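PDB 6VC6: 6-phospho-alpha-glucosidase from Merdibacter massiliensis, which probably hydrolyses 6-phospho-alpha-glucosides such as maltose 6'-phosphate, as a family 4 glycosyl hydrolase that holds NAD and a manganese ion. Local coordinates for residues 178-181 against 182-186; 324-327 against 328-332; 349-352 against 353-357; 414-418 against 419-423; 424-427 against 428-432. All coordinates share one frame; numbering follows the deposited sequence.

Contact 1 of 5, residues 178-181 against 182-186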
# COMPACT_ATOMS: atom_id res chain seq x y z
N ARG A 178 8.86 12.68 -3.38
CA ARG A 178 8.90 13.04 -4.79
C ARG A 178 8.18 14.36 -5.03
O ARG A 178 8.65 15.20 -5.82
CB ARG A 178 8.27 11.93 -5.64
CG ARG A 178 9.12 10.68 -5.75
CD ARG A 178 8.38 9.58 -6.50
NE ARG A 178 9.24 8.44 -6.81
CZ ARG A 178 9.95 8.33 -7.93
NH1 ARG A 178 9.90 9.28 -8.85
NH2 ARG A 178 10.71 7.26 -8.12
N SER A 179 7.05 14.58 -4.36
CA SER A 179 6.34 15.85 -4.49
C SER A 179 7.16 16.99 -3.91
O SER A 179 7.16 18.10 -4.44
CB SER A 179 4.98 15.76 -3.80
OG SER A 179 4.14 14.82 -4.45
N VAL A 180 7.87 16.73 -2.80
CA VAL A 180 8.73 17.75 -2.21
C VAL A 180 9.87 18.10 -3.15
O VAL A 180 10.27 19.26 -3.27
CB VAL A 180 9.24 17.28 -0.84
CG1 VAL A 180 10.44 18.10 -0.40
CG2 VAL A 180 8.13 17.35 0.20
N SER A 181 10.42 17.10 -3.85
CA SER A 181 11.51 17.35 -4.79
C SER A 181 11.06 18.26 -5.92
O SER A 181 11.85 19.09 -6.40
CB SER A 181 12.05 16.03 -5.34
OG SER A 181 11.15 15.47 -6.28
N ARG A 182 9.82 18.12 -6.38
CA ARG A 182 9.29 19.04 -7.38
C ARG A 182 9.09 20.43 -6.79
O ARG A 182 9.33 21.44 -7.47
CB ARG A 182 7.98 18.50 -7.95
CG ARG A 182 7.27 19.43 -8.91
CD ARG A 182 6.23 18.69 -9.73
NE ARG A 182 5.35 19.60 -10.46
CZ ARG A 182 4.58 19.23 -11.48
NH1 ARG A 182 4.57 17.97 -11.88
NH2 ARG A 182 3.81 20.12 -12.09
N LEU A 183 8.64 20.50 -5.54
CA LEU A 183 8.53 21.78 -4.83
C LEU A 183 9.86 22.52 -4.83
O LEU A 183 9.91 23.73 -5.11
CB LEU A 183 8.08 21.53 -3.39
CG LEU A 183 6.64 21.74 -2.95
CD1 LEU A 183 6.63 21.90 -1.45
CD2 LEU A 183 6.01 22.94 -3.63
N LEU A 184 10.94 21.81 -4.53
CA LEU A 184 12.24 22.42 -4.28
C LEU A 184 13.16 22.37 -5.50
O LEU A 184 14.27 22.92 -5.43
CB LEU A 184 12.92 21.72 -3.10
CG LEU A 184 12.63 22.18 -1.66
CD1 LEU A 184 11.17 22.58 -1.47
CD2 LEU A 184 13.01 21.09 -0.68
N ASN A 185 12.74 21.74 -6.59
CA ASN A 185 13.56 21.58 -7.79
C ASN A 185 14.87 20.87 -7.47
O ASN A 185 15.96 21.32 -7.82
CB ASN A 185 13.82 22.93 -8.48
CG ASN A 185 14.29 22.77 -9.91
OD1 ASN A 185 13.98 21.79 -10.58
ND2 ASN A 185 15.06 23.75 -10.39
N VAL A 186 14.75 19.73 -6.78
CA VAL A 186 15.89 18.89 -6.43
C VAL A 186 15.57 17.46 -6.80
O VAL A 186 14.43 17.12 -7.14
CB VAL A 186 16.25 18.99 -4.93
CG1 VAL A 186 16.71 20.40 -4.57
CG2 VAL A 186 15.07 18.57 -4.07
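S181 and V186 meet in the Schellman-type C-cap that ends helix 172-184. V186 N gives its hydrogen to S181 O at 3.0 Å, in the carbonyl plane and on a lone pair. It runs from i+5 back to i, one residue further than the helical i+4 to i bonds. N185, with positive phi, swings the chain round to make it. Before this end the helix keeps its regular bonds: L183 N donates to S179 O, and L184 N to V180 O at 2.9 Å. R178 O has two donors. R182 N reaches it at 3.2 Å, and S181 OG comes in closer, at 2.6 Å. Both approach from the same face of the carbonyl. The S181 hydroxyl sits between its own backbone N and carbonyl carbon (chi1 74°), which turns it back onto that oxygen. The other polar ends look outside the turn. S179 OG donates to N175 O. The R178 guanidinium binds E174 and Q232 and lies against W188 in a cation-pi contact. R182 reaches E235 and the carbonyl of Q232. V180 and L183 pack on helix 217-227. On the apolar side V180 and L184 lie side by side, with CG1 of V180 4.0 Å from CD2 of L184.

Contact 2 of 5, residues 324-327 against 328-332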
# COMPACT_ATOMS: atom_id res chain seq x y z
N ILE A 324 11.03 -2.90 -6.83
CA ILE A 324 12.25 -3.48 -7.40
C ILE A 324 13.47 -2.97 -6.66
O ILE A 324 14.40 -3.73 -6.36
CB ILE A 324 12.33 -3.19 -8.90
CG1 ILE A 324 11.16 -3.83 -9.65
CG2 ILE A 324 13.65 -3.70 -9.47
CD1 ILE A 324 11.08 -3.43 -11.10
N LYS A 325 13.50 -1.67 -6.34
CA LYS A 325 14.62 -1.12 -5.59
C LYS A 325 14.70 -1.73 -4.20
O LYS A 325 15.80 -1.93 -3.66
CB LYS A 325 14.50 0.41 -5.51
CG LYS A 325 14.66 1.12 -6.84
CD LYS A 325 16.12 1.29 -7.22
CE LYS A 325 16.26 1.92 -8.59
NZ LYS A 325 15.39 3.12 -8.74
N VAL A 326 13.55 -2.03 -3.59
CA VAL A 326 13.54 -2.72 -2.31
C VAL A 326 14.13 -4.11 -2.46
O VAL A 326 14.91 -4.56 -1.61
CB VAL A 326 12.11 -2.76 -1.73
CG1 VAL A 326 12.02 -3.78 -0.60
CG2 VAL A 326 11.69 -1.38 -1.24
N ALA A 327 13.78 -4.81 -3.54
CA ALA A 327 14.36 -6.13 -3.79
C ALA A 327 15.86 -6.04 -4.04
O ALA A 327 16.61 -6.93 -3.65
CB ALA A 327 13.65 -6.79 -4.97
N GLU A 328 16.31 -4.96 -4.69
CA GLU A 328 17.74 -4.77 -4.91
C GLU A 328 18.47 -4.56 -3.59
O GLU A 328 19.51 -5.17 -3.35
CB GLU A 328 17.97 -3.58 -5.84
CG GLU A 328 17.53 -3.80 -7.28
CD GLU A 328 17.71 -2.56 -8.13
OE1 GLU A 328 16.97 -2.41 -9.13
OE2 GLU A 328 18.59 -1.73 -7.80
N ALA A 329 17.94 -3.68 -2.73
CA ALA A 329 18.57 -3.44 -1.44
C ALA A 329 18.62 -4.70 -0.59
O ALA A 329 19.57 -4.90 0.17
CB ALA A 329 17.82 -2.33 -0.70
N ILE A 330 17.61 -5.56 -0.71
CA ILE A 330 17.62 -6.82 0.03
C ILE A 330 18.63 -7.79 -0.57
O ILE A 330 19.49 -8.33 0.14
CB ILE A 330 16.20 -7.43 0.06
CG1 ILE A 330 15.29 -6.60 0.97
CG2 ILE A 330 16.25 -8.87 0.53
CD1 ILE A 330 13.84 -7.02 0.91
N ALA A 331 18.54 -8.02 -1.88
CA ALA A 331 19.35 -9.05 -2.52
C ALA A 331 20.84 -8.73 -2.46
O ALA A 331 21.67 -9.65 -2.41
CB ALA A 331 18.91 -9.25 -3.97
N TYR A 332 21.21 -7.45 -2.47
CA TYR A 332 22.61 -7.04 -2.49
C TYR A 332 23.07 -6.45 -1.16
O TYR A 332 24.19 -5.93 -1.09
CB TYR A 332 22.85 -6.06 -3.63
CG TYR A 332 22.71 -6.69 -4.99
CD1 TYR A 332 23.58 -7.70 -5.40
CD2 TYR A 332 21.72 -6.29 -5.87
CE1 TYR A 332 23.46 -8.29 -6.65
CE2 TYR A 332 21.59 -6.87 -7.12
CZ TYR A 332 22.46 -7.87 -7.50
OH TYR A 332 22.34 -8.45 -8.74
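E328 N, A329 N, I330 N and A331 N bond to the carbonyls of I324, K325, V326 and A327, the regular i to i+4 ladder of an alpha helix, with the E328 N to I324 O bond at 2.8 Å. The E328 side chain runs back along the helix over the preceding turn. Its CG sits beside its own backbone N (chi1 -69°), and the chain is extended from there. CG rests 3.3 Å from I324 O. One carboxylate oxygen, OE1, lies 3.6 Å from the I324 methyl CG2. The other, OE2, lies 3.9 Å from CD of K325, which runs alongside. K325 NZ stays 5.8 Å from E328 OE1 and makes a long, weak ion pair with E321. The salt bridge of E328 goes instead to K334, just past the helix end. With an alanine here, K334 is likely to lose its mate and the I324 methyl its cover. On another face V326 and I330 lie side by side, CG1 to CD1 at 4.0 Å. With A327 and A329 they press on strands 80-83, 141-144 and 336-343. These are the last turns of helix 318-331, packed on the mixed sheet of the Rossmann-like, NAD-binding fold.

Contact 3 of 5, residues 349-352 against 353-357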
# COMPACT_ATOMS: atom_id res chain seq x y z
N ALA A 349 8.60 4.87 21.38
CA ALA A 349 8.85 4.47 22.75
C ALA A 349 7.59 4.42 23.60
O ALA A 349 7.49 3.58 24.50
CB ALA A 349 9.88 5.40 23.39
N ASN A 350 6.62 5.29 23.34
CA ASN A 350 5.41 5.35 24.16
C ASN A 350 4.21 4.66 23.50
O ASN A 350 3.07 4.97 23.84
CB ASN A 350 5.07 6.80 24.51
CG ASN A 350 5.09 7.71 23.31
OD1 ASN A 350 5.52 7.33 22.22
ND2 ASN A 350 4.62 8.94 23.49
N MSE A 351 4.46 3.74 22.58
CA MSE A 351 3.40 2.89 22.04
C MSE A 351 3.73 1.43 22.32
O MSE A 351 4.88 1.10 22.61
CB MSE A 351 3.21 3.13 20.54
CG MSE A 351 2.31 4.32 20.22
SE MSE A 351 2.09 4.67 18.31
CE MSE A 351 1.13 3.05 17.81
N GLN A 352 2.72 0.56 22.25
CA GLN A 352 2.90 -0.83 22.64
C GLN A 352 3.89 -1.54 21.73
O GLN A 352 4.13 -1.14 20.58
CB GLN A 352 1.56 -1.56 22.64
CG GLN A 352 0.81 -1.49 21.32
CD GLN A 352 -0.68 -1.73 21.49
OE1 GLN A 352 -1.46 -0.79 21.66
NE2 GLN A 352 -1.09 -3.00 21.44
N ASP A 353 4.48 -2.61 22.26
CA ASP A 353 5.55 -3.31 21.55
C ASP A 353 5.05 -3.95 20.26
O ASP A 353 5.73 -3.91 19.23
CB ASP A 353 6.17 -4.38 22.46
CG ASP A 353 7.07 -3.79 23.52
OD1 ASP A 353 7.44 -4.54 24.46
OD2 ASP A 353 7.40 -2.59 23.44
N ASP A 354 3.86 -4.55 20.29
CA ASP A 354 3.37 -5.36 19.18
C ASP A 354 2.60 -4.56 18.14
O ASP A 354 1.77 -5.13 17.42
CB ASP A 354 2.51 -6.51 19.71
CG ASP A 354 1.30 -6.03 20.50
OD1 ASP A 354 1.10 -4.81 20.62
OD2 ASP A 354 0.55 -6.89 21.00
N ALA A 355 2.84 -3.26 18.03
CA ALA A 355 2.21 -2.44 17.01
C ALA A 355 3.03 -2.46 15.73
O ALA A 355 4.26 -2.33 15.77
CB ALA A 355 2.03 -1.00 17.50
N MSE A 356 2.35 -2.63 14.61
CA MSE A 356 3.01 -2.52 13.31
C MSE A 356 3.03 -1.05 12.89
O MSE A 356 1.98 -0.45 12.64
CB MSE A 356 2.30 -3.37 12.26
CG MSE A 356 2.25 -4.86 12.58
SE MSE A 356 4.00 -5.66 12.94
CE MSE A 356 4.74 -5.64 11.14
N VAL A 357 4.22 -0.46 12.84
CA VAL A 357 4.39 0.96 12.59
C VAL A 357 5.21 1.16 11.32
O VAL A 357 5.78 0.22 10.77
CB VAL A 357 5.05 1.68 13.78
CG1 VAL A 357 4.15 1.60 15.01
CG2 VAL A 357 6.41 1.08 14.08
O HOH W 1 7.38 -0.29 22.61
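Q352 and D354 are joined by a direct side-chain hydrogen bond. NE2 of Q352 donates to OD1 of D354 at 3.0 Å and 163°. The carboxylate takes it on the syn lone pair, on the side of its other oxygen. The acceptor lies nearly in the amide plane of Q352, and the two flat groups are only 27° apart. Both side chains have CG between the backbone N and the carbonyl carbon (chi1 55° for Q352), which brings their ends together. The bond lies across a type I beta turn from Q352 to A355.

A water makes a further polar contact. It donates to M351 O at 2.9 Å. Its approach to D353 OD2 is very short, so that second bond is doubtful.

The apolar contacts are looser. The terminal methyl CE of selenomethionine M351 reaches CB of A355 at 4.2 Å and CG1 of V357 at 4.4 Å. CB of A355 also lies 4.0 Å from CG of Q352, near the aliphatic part of that side chain.

The turn leads into strand 356-364. Backbone bonds of D353 to E345, A355 to N344 and V357 to V342 pair it with the end of strand 336-343 and the residues just after it. M351 packs on L381 and V385 of helix 378-400, and K392 of that helix donates to D354 O.

Contact 4 of 5, residues 414-418 against 419-423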
# COMPACT_ATOMS: atom_id res chain seq x y z
N ARG A 414 -11.96 6.42 13.96
CA ARG A 414 -12.22 7.85 13.90
C ARG A 414 -13.21 8.22 12.80
O ARG A 414 -13.96 9.19 12.94
CB ARG A 414 -10.91 8.61 13.71
CG ARG A 414 -10.85 9.95 14.42
CD ARG A 414 -9.49 10.60 14.26
NE ARG A 414 -9.57 12.05 14.43
CZ ARG A 414 -9.66 12.66 15.60
NH1 ARG A 414 -9.68 11.95 16.73
NH2 ARG A 414 -9.73 13.99 15.66
N LEU A 415 -13.22 7.47 11.71
CA LEU A 415 -14.07 7.79 10.56
C LEU A 415 -15.47 7.20 10.67
O LEU A 415 -16.28 7.41 9.76
CB LEU A 415 -13.39 7.32 9.27
CG LEU A 415 -11.97 7.84 9.07
CD1 LEU A 415 -11.43 7.48 7.69
CD2 LEU A 415 -11.91 9.35 9.29
N ILE A 416 -15.76 6.52 11.77
CA ILE A 416 -17.12 6.08 12.07
C ILE A 416 -17.64 6.72 13.36
O ILE A 416 -18.62 7.43 13.35
CB ILE A 416 -17.22 4.55 12.14
CG1 ILE A 416 -17.10 3.96 10.75
CG2 ILE A 416 -18.52 4.12 12.80
CD1 ILE A 416 -15.87 4.40 10.01
N ASN A 417 -16.94 6.46 14.46
CA ASN A 417 -17.03 7.25 15.69
C ASN A 417 -18.34 7.09 16.44
O ASN A 417 -18.55 7.79 17.44
CB ASN A 417 -16.78 8.74 15.41
CG ASN A 417 -16.18 9.46 16.60
OD1 ASN A 417 -15.38 8.89 17.34
ND2 ASN A 417 -16.55 10.72 16.78
N ASP A 418 -19.23 6.20 16.02
CA ASP A 418 -20.52 6.04 16.68
C ASP A 418 -20.92 4.57 16.67
O ASP A 418 -20.77 3.89 15.66
CB ASP A 418 -21.60 6.89 16.00
CG ASP A 418 -22.97 6.72 16.62
OD1 ASP A 418 -23.71 5.81 16.21
OD2 ASP A 418 -23.30 7.50 17.54
N ALA A 419 -21.45 4.10 17.81
CA ALA A 419 -21.76 2.68 17.95
C ALA A 419 -22.98 2.29 17.14
O ALA A 419 -23.03 1.19 16.57
CB ALA A 419 -21.95 2.33 19.43
N LYS A 420 -23.99 3.16 17.08
CA LYS A 420 -25.18 2.84 16.29
C LYS A 420 -24.88 2.88 14.80
O LYS A 420 -25.35 2.03 14.04
CB LYS A 420 -26.32 3.79 16.64
CG LYS A 420 -27.01 3.46 17.96
CD LYS A 420 -28.05 4.51 18.32
CE LYS A 420 -28.73 4.17 19.64
NZ LYS A 420 -29.46 2.88 19.58
N LYS A 421 -24.10 3.87 14.36
CA LYS A 421 -23.65 3.89 12.97
C LYS A 421 -22.73 2.71 12.67
O LYS A 421 -22.75 2.18 11.55
CB LYS A 421 -22.95 5.21 12.66
CG LYS A 421 -22.44 5.34 11.23
CD LYS A 421 -23.59 5.31 10.24
CE LYS A 421 -24.53 6.49 10.45
NZ LYS A 421 -25.67 6.46 9.49
N ALA A 422 -21.94 2.29 13.65
CA ALA A 422 -21.06 1.15 13.46
C ALA A 422 -21.85 -0.12 13.19
O ALA A 422 -21.55 -0.88 12.26
CB ALA A 422 -20.15 0.96 14.68
N ARG A 423 -22.88 -0.38 14.00
CA ARG A 423 -23.71 -1.56 13.80
C ARG A 423 -24.46 -1.50 12.48
O ARG A 423 -24.60 -2.52 11.79
CB ARG A 423 -24.69 -1.73 14.96
CG ARG A 423 -25.59 -2.95 14.84
CD ARG A 423 -26.63 -3.00 15.95
NE ARG A 423 -26.02 -3.23 17.26
CZ ARG A 423 -25.66 -4.42 17.72
NH1 ARG A 423 -25.84 -5.50 16.98
NH2 ARG A 423 -25.13 -4.53 18.93
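D418 is the N-cap of helix 419-432, which follows the loop after helix 403-412. Its carboxylate caps the first turn. OD1 accepts from K421 N at 2.7 Å, with a nearly straight N-H at 167°, and uses its anti lone pair, away from OD2. K420 N is also close to OD1, at 2.8 Å. The torsion that brings this oxygen over the helix start sets CG opposite the backbone N (chi1 178°). The aspartate thus supplies an acceptor to a first-turn N-H that has no earlier helical carbonyl, and its negative charge probably suits the positive end of the helix dipole. Replacing D418 by an alanine is likely to leave K421 N without this acceptor. The backbone takes over at the next step, where A422 N donates to D418 O at 2.8 Å. The side chain of K421 folds away, and its NZ binds L103 O and E424. R105 lies against D418 and K421, and donates from NE to I416 O. A422 packs on F410 and T411 of helix 403-412. I416 adds an apolar touch from the loop side. Its methyl CG2 lies 4.0 Å from both CA and CB of A422.

Contact 5 of 5, residues 424-427 against 428-432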
# COMPACT_ATOMS: atom_id res chain seq x y z
N GLU A 424 -24.94 -0.31 12.10
CA GLU A 424 -25.65 -0.16 10.84
C GLU A 424 -24.75 -0.48 9.66
O GLU A 424 -25.14 -1.22 8.75
CB GLU A 424 -26.21 1.26 10.73
CG GLU A 424 -26.97 1.55 9.44
CD GLU A 424 -27.50 2.97 9.38
OE1 GLU A 424 -26.95 3.84 10.08
OE2 GLU A 424 -28.48 3.20 8.64
N ILE A 425 -23.53 0.07 9.65
CA ILE A 425 -22.61 -0.19 8.56
C ILE A 425 -22.11 -1.63 8.59
O ILE A 425 -22.06 -2.31 7.56
CB ILE A 425 -21.44 0.81 8.59
CG1 ILE A 425 -21.95 2.24 8.41
CG2 ILE A 425 -20.41 0.47 7.53
CD1 ILE A 425 -20.86 3.29 8.39
N LEU A 426 -21.75 -2.13 9.78
CA LEU A 426 -21.22 -3.48 9.89
C LEU A 426 -22.22 -4.52 9.38
O LEU A 426 -21.83 -5.47 8.69
CB LEU A 426 -20.84 -3.78 11.35
CG LEU A 426 -20.39 -5.20 11.69
CD1 LEU A 426 -19.24 -5.64 10.80
CD2 LEU A 426 -19.99 -5.28 13.16
N ASP A 427 -23.50 -4.34 9.70
CA ASP A 427 -24.51 -5.28 9.22
C ASP A 427 -24.62 -5.22 7.70
O ASP A 427 -24.81 -6.26 7.05
CB ASP A 427 -25.86 -4.97 9.86
CG ASP A 427 -25.91 -5.38 11.32
OD1 ASP A 427 -24.96 -6.03 11.79
OD2 ASP A 427 -26.91 -5.06 12.00
N ALA A 428 -24.50 -4.03 7.12
CA ALA A 428 -24.55 -3.91 5.66
C ALA A 428 -23.33 -4.55 5.01
O ALA A 428 -23.44 -5.10 3.91
CB ALA A 428 -24.66 -2.44 5.26
N MSE A 429 -22.17 -4.49 5.66
CA MSE A 429 -20.95 -5.06 5.12
C MSE A 429 -20.98 -6.58 5.15
O MSE A 429 -20.51 -7.24 4.23
CB MSE A 429 -19.73 -4.54 5.89
CG MSE A 429 -19.57 -3.03 5.89
SE MSE A 429 -18.52 -2.34 4.41
CE MSE A 429 -19.93 -2.22 3.08
N ILE A 430 -21.54 -7.13 6.24
CA ILE A 430 -21.61 -8.58 6.40
C ILE A 430 -22.40 -9.21 5.26
O ILE A 430 -22.06 -10.29 4.77
CB ILE A 430 -22.21 -8.93 7.77
CG1 ILE A 430 -21.22 -8.62 8.89
CG2 ILE A 430 -22.63 -10.39 7.83
CD1 ILE A 430 -21.79 -8.81 10.28
N GLU A 431 -23.45 -8.53 4.80
CA GLU A 431 -24.31 -9.09 3.77
C GLU A 431 -23.60 -9.16 2.42
O GLU A 431 -23.61 -10.20 1.76
CB GLU A 431 -25.60 -8.28 3.67
CG GLU A 431 -26.82 -9.08 3.24
CD GLU A 431 -27.29 -10.06 4.30
OE1 GLU A 431 -28.03 -11.00 3.95
OE2 GLU A 431 -26.92 -9.89 5.48
N VAL A 432 -22.99 -8.05 2.00
CA VAL A 432 -22.35 -8.02 0.68
C VAL A 432 -21.04 -8.79 0.67
O VAL A 432 -20.61 -9.24 -0.40
CB VAL A 432 -22.12 -6.57 0.23
CG1 VAL A 432 -23.42 -5.96 -0.28
CG2 VAL A 432 -21.53 -5.74 1.36
O HOH W 2 -26.06 -8.51 7.96
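I425 and M429 lie side by side one helical turn apart, pointing the same way. The I425 methyl CG2 is 4.0 Å from CG of selenomethionine M429. That CG is also pressed to 3.1 Å from I425 O. It is put there by a first torsion that sets it beside its own backbone N (chi1 -58°); the chain then bends at chi2 and again at chi3, about the CG-SE bond. L426 and I430 make the second apolar pair, and here the side chains cross at a slant. CD1 of L426 meets CG1 of I430 at 4.1 Å. The backbone beneath is helical. M429 N donates to I425 O at 2.9 Å, and I430 N to L426 O at 3.0 Å. The bonds on the D427 side are longer: A428 N to E424 O and E431 N to D427 O are both weak. D427 O has a second donor in a water, at 2.7 Å, which also donates to E431 OE2 and bridges the two residues.

Further out, D427 OD1 bonds to Y403 OH, E424 pairs with K421, and E431 with K434. I425 packs on F410 and A113. L426 and I430 lean on Y403, while A428 and M429 meet I99 of helix 89-102. W437 touches L426, M429 and I430. The pattern is that of an amphipathic helix near the C terminus, packed against helices 89-102, 113-136 and 403-412.

How the contacts relate
All five contacts are local, and they follow one another along the chain without nesting or crossing. Contact 1 ends helix 172-184, which follows sheet strand 166-169. Contact 2 is the last part of helix 318-331, against the mixed sheet. Their nearest atoms are about 6 Å apart, without touching. Contact 3 is the final turn of the loop between strands 336-343 and 356-364, neighbours in the same sheet. Contacts 4 and 5 share helix 419-432: 414-423 starts it and 424-432 continues it. Their centres are about 13 Å apart. Contacts 1 and 2 lie across the chain's centre from contact 5, with centres more than 40 Å away.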